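PDB 3JTX: aminotransferase from Neisseria meningitidis Z2491, which probably catalyses pyridoxal phosphate-dependent transfer of amino groups, as a class I and II aminotransferase with a covalently bound cofactor. Local coordinates for residues 21-35 against 342-354. Residues are numbered along the deposited sequence; the frame is centred on the assembly and turned at random.
Sequences MQGISAPEGMEAVPL and ARNLWQKAAIQVL
W346 of helix 338-349 and the short parallel pairing of V33 and P34 with I351 and Q352 join the N-terminal segment 21-35 to the C-terminal part of this class I and II aminotransferase. The indole is gripped on both faces and along its rim. With CG of W346 anti to the backbone N (chi1 174°), the ring lies between M21 CG and A26 CB. A26 CB sits over one face, 3.7 Å from the centroid of the W346 six-membered ring and 15° off the ring normal, in a CH-pi contact; CG of selenomethionine M21 lies over the opposite face, while M21 SE meets the five-membered ring obliquely, 4.4 Å from its centroid, a Met-aromatic contact. At the rim, W346 NE1 donates to I24 O at 3.0 Å; the acceptor lies in the ring plane, although the donor stands 50° out of the carbonyl plane. A32 CB meets the same rim near CZ3.

Beyond the helix, A350 has positive phi and turns the chain into strand 351-352. A350 CB packs against A26 CB (3.7 Å), and A350 O accepts from V33 N at 2.9 Å. Q352 N then donates to V33 O, and L35 N to Q352 O at 2.8 Å, the alternation expected of parallel strands. V33 and I351 lie side by side, pointing alike, whereas Q352 runs past P34 on the other face. L35 also bonds through its backbone to A376, tying the pair to strand 372-376. Near the helix C-terminus, P27 CG lies 3.3 Å from Q347 O.

The chemistry thus divides: backbone bonds set the strand register, whereas one N-H bond lying in the indole plane, combined with apolar cover on both faces, restricts rotation of the indole and holds M21, I24 and A26 against the helix.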
loop_
_atom_site.group_PDB
_atom_site.type_symbol
_atom_site.label_atom_id
_atom_site.label_comp_id
_atom_site.label_asym_id
_atom_site.label_seq_id
_atom_site.Cartn_x
_atom_site.Cartn_y
_atom_site.Cartn_z
HETATM N N MSE A 21 22.097 -14.797 -20.233
HETATM C CA MSE A 21 22.053 -15.230 -21.634
HETATM C C MSE A 21 22.990 -14.411 -22.511
HETATM O O MSE A 21 23.105 -14.704 -23.709
HETATM C CB MSE A 21 20.638 -15.085 -22.223
HETATM C CG MSE A 21 19.549 -15.912 -21.565
HETATM SE SE MSE A 21 19.966 -17.796 -21.466
HETATM C CE MSE A 21 20.295 -17.922 -19.536
ATOM N N GLN A 22 23.670 -13.415 -21.915
ATOM C CA GLN A 22 24.332 -12.314 -22.649
ATOM C C GLN A 22 24.952 -12.774 -23.936
ATOM O O GLN A 22 25.861 -13.592 -23.929
ATOM C CB GLN A 22 25.411 -11.624 -21.790
ATOM N N GLY A 23 24.443 -12.249 -25.041
ATOM C CA GLY A 23 24.982 -12.559 -26.360
ATOM C C GLY A 23 24.708 -13.976 -26.847
ATOM O O GLY A 23 25.438 -14.494 -27.708
ATOM N N ILE A 24 23.683 -14.614 -26.293
ATOM C CA ILE A 24 23.194 -15.880 -26.829
ATOM C C ILE A 24 21.816 -15.550 -27.375
ATOM O O ILE A 24 20.943 -15.055 -26.648
ATOM C CB ILE A 24 23.076 -16.992 -25.759
ATOM C CG1 ILE A 24 24.425 -17.266 -25.063
ATOM C CG2 ILE A 24 22.551 -18.271 -26.382
ATOM C CD1 ILE A 24 24.278 -17.879 -23.613
ATOM N N SER A 25 21.635 -15.779 -28.670
ATOM C CA SER A 25 20.345 -15.516 -29.312
ATOM C C SER A 25 19.562 -16.816 -29.454
ATOM O O SER A 25 20.143 -17.901 -29.581
ATOM C CB SER A 25 20.534 -14.833 -30.675
ATOM O OG SER A 25 20.312 -13.432 -30.550
ATOM N N ALA A 26 18.243 -16.698 -29.379
ATOM C CA ALA A 26 17.349 -17.820 -29.644
ATOM C C ALA A 26 17.284 -17.989 -31.168
ATOM O O ALA A 26 17.499 -17.021 -31.902
ATOM C CB ALA A 26 15.970 -17.522 -29.099
ATOM N N PRO A 27 16.957 -19.195 -31.645
ATOM C CA PRO A 27 16.912 -19.396 -33.097
ATOM C C PRO A 27 15.952 -18.455 -33.822
ATOM O O PRO A 27 14.934 -18.066 -33.280
ATOM C CB PRO A 27 16.445 -20.852 -33.234
ATOM C CG PRO A 27 16.773 -21.484 -31.900
ATOM C CD PRO A 27 16.527 -20.401 -30.914
ATOM N N GLU A 28 16.290 -18.116 -35.058
ATOM C CA GLU A 28 15.413 -17.334 -35.907
ATOM C C GLU A 28 14.067 -18.029 -36.048
ATOM O O GLU A 28 14.013 -19.241 -36.252
ATOM C CB GLU A 28 16.042 -17.192 -37.284
ATOM C CG GLU A 28 15.150 -16.547 -38.342
ATOM C CD GLU A 28 15.810 -16.572 -39.703
ATOM O OE1 GLU A 28 15.669 -17.570 -40.454
ATOM O OE2 GLU A 28 16.494 -15.580 -40.023
ATOM N N GLY A 29 12.996 -17.256 -35.936
ATOM C CA GLY A 29 11.654 -17.733 -36.252
ATOM C C GLY A 29 11.033 -18.601 -35.180
ATOM O O GLY A 29 10.039 -19.282 -35.428
HETATM N N MSE A 30 11.616 -18.586 -33.988
HETATM C CA MSE A 30 11.105 -19.362 -32.863
HETATM C C MSE A 30 10.623 -18.429 -31.791
HETATM O O MSE A 30 11.412 -17.640 -31.290
HETATM C CB MSE A 30 12.209 -20.226 -32.264
HETATM C CG MSE A 30 12.412 -21.523 -32.970
HETATM SE SE MSE A 30 13.225 -22.833 -31.751
HETATM C CE MSE A 30 14.202 -23.761 -33.147
ATOM N N GLU A 31 9.342 -18.538 -31.433
ATOM C CA GLU A 31 8.737 -17.668 -30.443
ATOM C C GLU A 31 9.270 -18.088 -29.076
ATOM O O GLU A 31 9.302 -19.273 -28.769
ATOM C CB GLU A 31 7.213 -17.835 -30.474
ATOM C CG GLU A 31 6.414 -16.943 -29.538
ATOM C CD GLU A 31 4.927 -17.327 -29.511
ATOM O OE1 GLU A 31 4.464 -18.062 -30.419
ATOM O OE2 GLU A 31 4.220 -16.891 -28.576
ATOM N N ALA A 32 9.718 -17.125 -28.286
ATOM C CA ALA A 32 10.221 -17.415 -26.941
ATOM C C ALA A 32 9.109 -18.091 -26.127
ATOM O O ALA A 32 7.930 -17.728 -26.264
ATOM C CB ALA A 32 10.685 -16.133 -26.258
ATOM N N VAL A 33 9.477 -19.070 -25.297
ATOM C CA VAL A 33 8.515 -19.783 -24.449
ATOM C C VAL A 33 8.803 -19.410 -22.979
ATOM O O VAL A 33 9.780 -19.896 -22.388
ATOM C CB VAL A 33 8.599 -21.313 -24.642
ATOM C CG1 VAL A 33 7.477 -22.008 -23.886
ATOM C CG2 VAL A 33 8.522 -21.707 -26.133
ATOM N N PRO A 34 7.976 -18.530 -22.404
ATOM C CA PRO A 34 8.305 -17.986 -21.087
ATOM C C PRO A 34 7.852 -18.907 -19.966
ATOM O O PRO A 34 6.703 -18.831 -19.527
ATOM C CB PRO A 34 7.539 -16.660 -21.059
ATOM C CG PRO A 34 6.317 -16.940 -21.864
ATOM C CD PRO A 34 6.813 -17.837 -23.001
ATOM N N LEU A 35 8.740 -19.791 -19.520
ATOM C CA LEU A 35 8.426 -20.666 -18.376
ATOM C C LEU A 35 9.163 -20.226 -17.115
ATOM O O LEU A 35 9.119 -20.909 -16.076
ATOM C CB LEU A 35 8.761 -22.118 -18.695
ATOM C CG LEU A 35 8.215 -22.698 -20.011
ATOM C CD1 LEU A 35 8.702 -24.114 -20.173
ATOM C CD2 LEU A 35 6.681 -22.642 -20.105
ATOM N N ALA A 342 19.662 -23.825 -18.671
ATOM C CA ALA A 342 18.858 -22.707 -19.140
ATOM C C ALA A 342 19.443 -22.112 -20.430
ATOM O O ALA A 342 18.699 -21.755 -21.349
ATOM C CB ALA A 342 18.728 -21.638 -18.053
ATOM N N ARG A 343 20.767 -22.008 -20.493
ATOM C CA ARG A 343 21.438 -21.484 -21.680
ATOM C C ARG A 343 21.189 -22.369 -22.902
ATOM O O ARG A 343 20.942 -21.858 -23.991
ATOM C CB ARG A 343 22.935 -21.319 -21.432
ATOM C CG ARG A 343 23.236 -20.075 -20.619
ATOM C CD ARG A 343 24.698 -19.970 -20.257
ATOM N NE ARG A 343 24.962 -18.685 -19.621
ATOM C CZ ARG A 343 26.039 -18.388 -18.901
ATOM N NH1 ARG A 343 26.989 -19.284 -18.668
ATOM N NH2 ARG A 343 26.139 -17.179 -18.385
ATOM N N ASN A 344 21.231 -23.679 -22.717
ATOM C CA ASN A 344 20.998 -24.618 -23.836
ATOM C C ASN A 344 19.544 -24.584 -24.338
ATOM O O ASN A 344 19.286 -24.579 -25.556
ATOM C CB ASN A 344 21.415 -26.031 -23.418
ATOM C CG ASN A 344 21.455 -27.011 -24.577
ATOM O OD1 ASN A 344 21.895 -26.678 -25.675
ATOM N ND2 ASN A 344 20.998 -28.237 -24.332
ATOM N N LEU A 345 18.593 -24.522 -23.416
ATOM C CA LEU A 345 17.179 -24.462 -23.794
ATOM C C LEU A 345 16.856 -23.191 -24.564
ATOM O O LEU A 345 16.024 -23.210 -25.476
ATOM C CB LEU A 345 16.265 -24.563 -22.566
ATOM C CG LEU A 345 16.232 -25.908 -21.821
ATOM C CD1 LEU A 345 14.987 -25.966 -20.927
ATOM C CD2 LEU A 345 16.298 -27.080 -22.737
ATOM N N TRP A 346 17.504 -22.087 -24.176
ATOM C CA TRP A 346 17.308 -20.802 -24.848
ATOM C C TRP A 346 17.925 -20.805 -26.236
ATOM O O TRP A 346 17.257 -20.439 -27.214
ATOM C CB TRP A 346 17.875 -19.656 -24.005
ATOM C CG TRP A 346 17.835 -18.347 -24.697
ATOM C CD1 TRP A 346 18.910 -17.619 -25.142
ATOM C CD2 TRP A 346 16.673 -17.593 -25.036
ATOM N NE1 TRP A 346 18.479 -16.455 -25.724
ATOM C CE2 TRP A 346 17.114 -16.406 -25.664
ATOM C CE3 TRP A 346 15.299 -17.801 -24.865
ATOM C CZ2 TRP A 346 16.230 -15.441 -26.145
ATOM C CZ3 TRP A 346 14.419 -16.834 -25.328
ATOM C CH2 TRP A 346 14.890 -15.668 -25.970
ATOM N N GLN A 347 19.186 -21.228 -26.325
ATOM C CA GLN A 347 19.907 -21.216 -27.592
ATOM C C GLN A 347 19.308 -22.191 -28.600
ATOM O O GLN A 347 19.296 -21.903 -29.793
ATOM C CB GLN A 347 21.392 -21.555 -27.390
ATOM C CG GLN A 347 22.232 -21.466 -28.690
ATOM C CD GLN A 347 23.667 -21.950 -28.509
ATOM O OE1 GLN A 347 24.073 -22.330 -27.412
ATOM N NE2 GLN A 347 24.437 -21.931 -29.584
ATOM N N LYS A 348 18.836 -23.347 -28.132
ATOM C CA LYS A 348 18.349 -24.390 -29.049
ATOM C C LYS A 348 16.845 -24.322 -29.330
ATOM O O LYS A 348 16.415 -24.774 -30.377
ATOM C CB LYS A 348 18.659 -25.786 -28.515
ATOM C CG LYS A 348 20.124 -26.083 -28.269
ATOM C CD LYS A 348 20.887 -26.334 -29.542
ATOM C CE LYS A 348 22.363 -26.636 -29.262
ATOM N NZ LYS A 348 22.610 -27.556 -28.091
ATOM N N ALA A 349 16.052 -23.799 -28.395
ATOM C CA ALA A 349 14.577 -23.902 -28.494
ATOM C C ALA A 349 13.807 -22.641 -28.118
ATOM O O ALA A 349 12.571 -22.640 -28.121
ATOM C CB ALA A 349 14.091 -25.072 -27.652
ATOM N N ALA A 350 14.527 -21.565 -27.803
ATOM C CA ALA A 350 13.922 -20.332 -27.317
ATOM C C ALA A 350 13.123 -20.551 -26.045
ATOM O O ALA A 350 12.213 -19.782 -25.756
ATOM C CB ALA A 350 13.029 -19.668 -28.422
ATOM N N ILE A 351 13.432 -21.603 -25.284
ATOM C CA ILE A 351 12.667 -21.886 -24.064
ATOM C C ILE A 351 13.345 -21.207 -22.880
ATOM O O ILE A 351 14.542 -21.388 -22.656
ATOM C CB ILE A 351 12.517 -23.406 -23.788
ATOM C CG1 ILE A 351 11.704 -24.109 -24.899
ATOM C CG2 ILE A 351 11.848 -23.627 -22.406
ATOM C CD1 ILE A 351 11.810 -25.663 -24.872
ATOM N N GLN A 352 12.567 -20.452 -22.112
ATOM C CA GLN A 352 13.046 -19.729 -20.942
ATOM C C GLN A 352 12.648 -20.449 -19.626
ATOM O O GLN A 352 11.457 -20.528 -19.270
ATOM C CB GLN A 352 12.484 -18.303 -20.947
ATOM C CG GLN A 352 12.854 -17.463 -22.179
ATOM C CD GLN A 352 12.061 -16.157 -22.257
ATOM O OE1 GLN A 352 10.862 -16.159 -22.522
ATOM N NE2 GLN A 352 12.733 -15.046 -22.014
ATOM N N VAL A 353 13.648 -20.979 -18.927
ATOM C CA VAL A 353 13.470 -21.505 -17.563
ATOM C C VAL A 353 14.394 -20.755 -16.612
ATOM O O VAL A 353 15.349 -20.125 -17.049
ATOM C CB VAL A 353 13.719 -23.034 -17.470
ATOM C CG1 VAL A 353 12.806 -23.774 -18.447
ATOM C CG2 VAL A 353 15.192 -23.393 -17.716
ATOM N N LEU A 354 14.111 -20.816 -15.314
ATOM C CA LEU A 354 14.863 -20.023 -14.322
ATOM C C LEU A 354 15.913 -20.871 -13.587
ATOM O O LEU A 354 15.544 -21.803 -12.854
ATOM C CB LEU A 354 13.898 -19.421 -13.303
ATOM C CG LEU A 354 14.473 -18.288 -12.435
ATOM C CD1 LEU A 354 14.892 -17.092 -13.296
ATOM C CD2 LEU A 354 13.475 -17.848 -11.379
#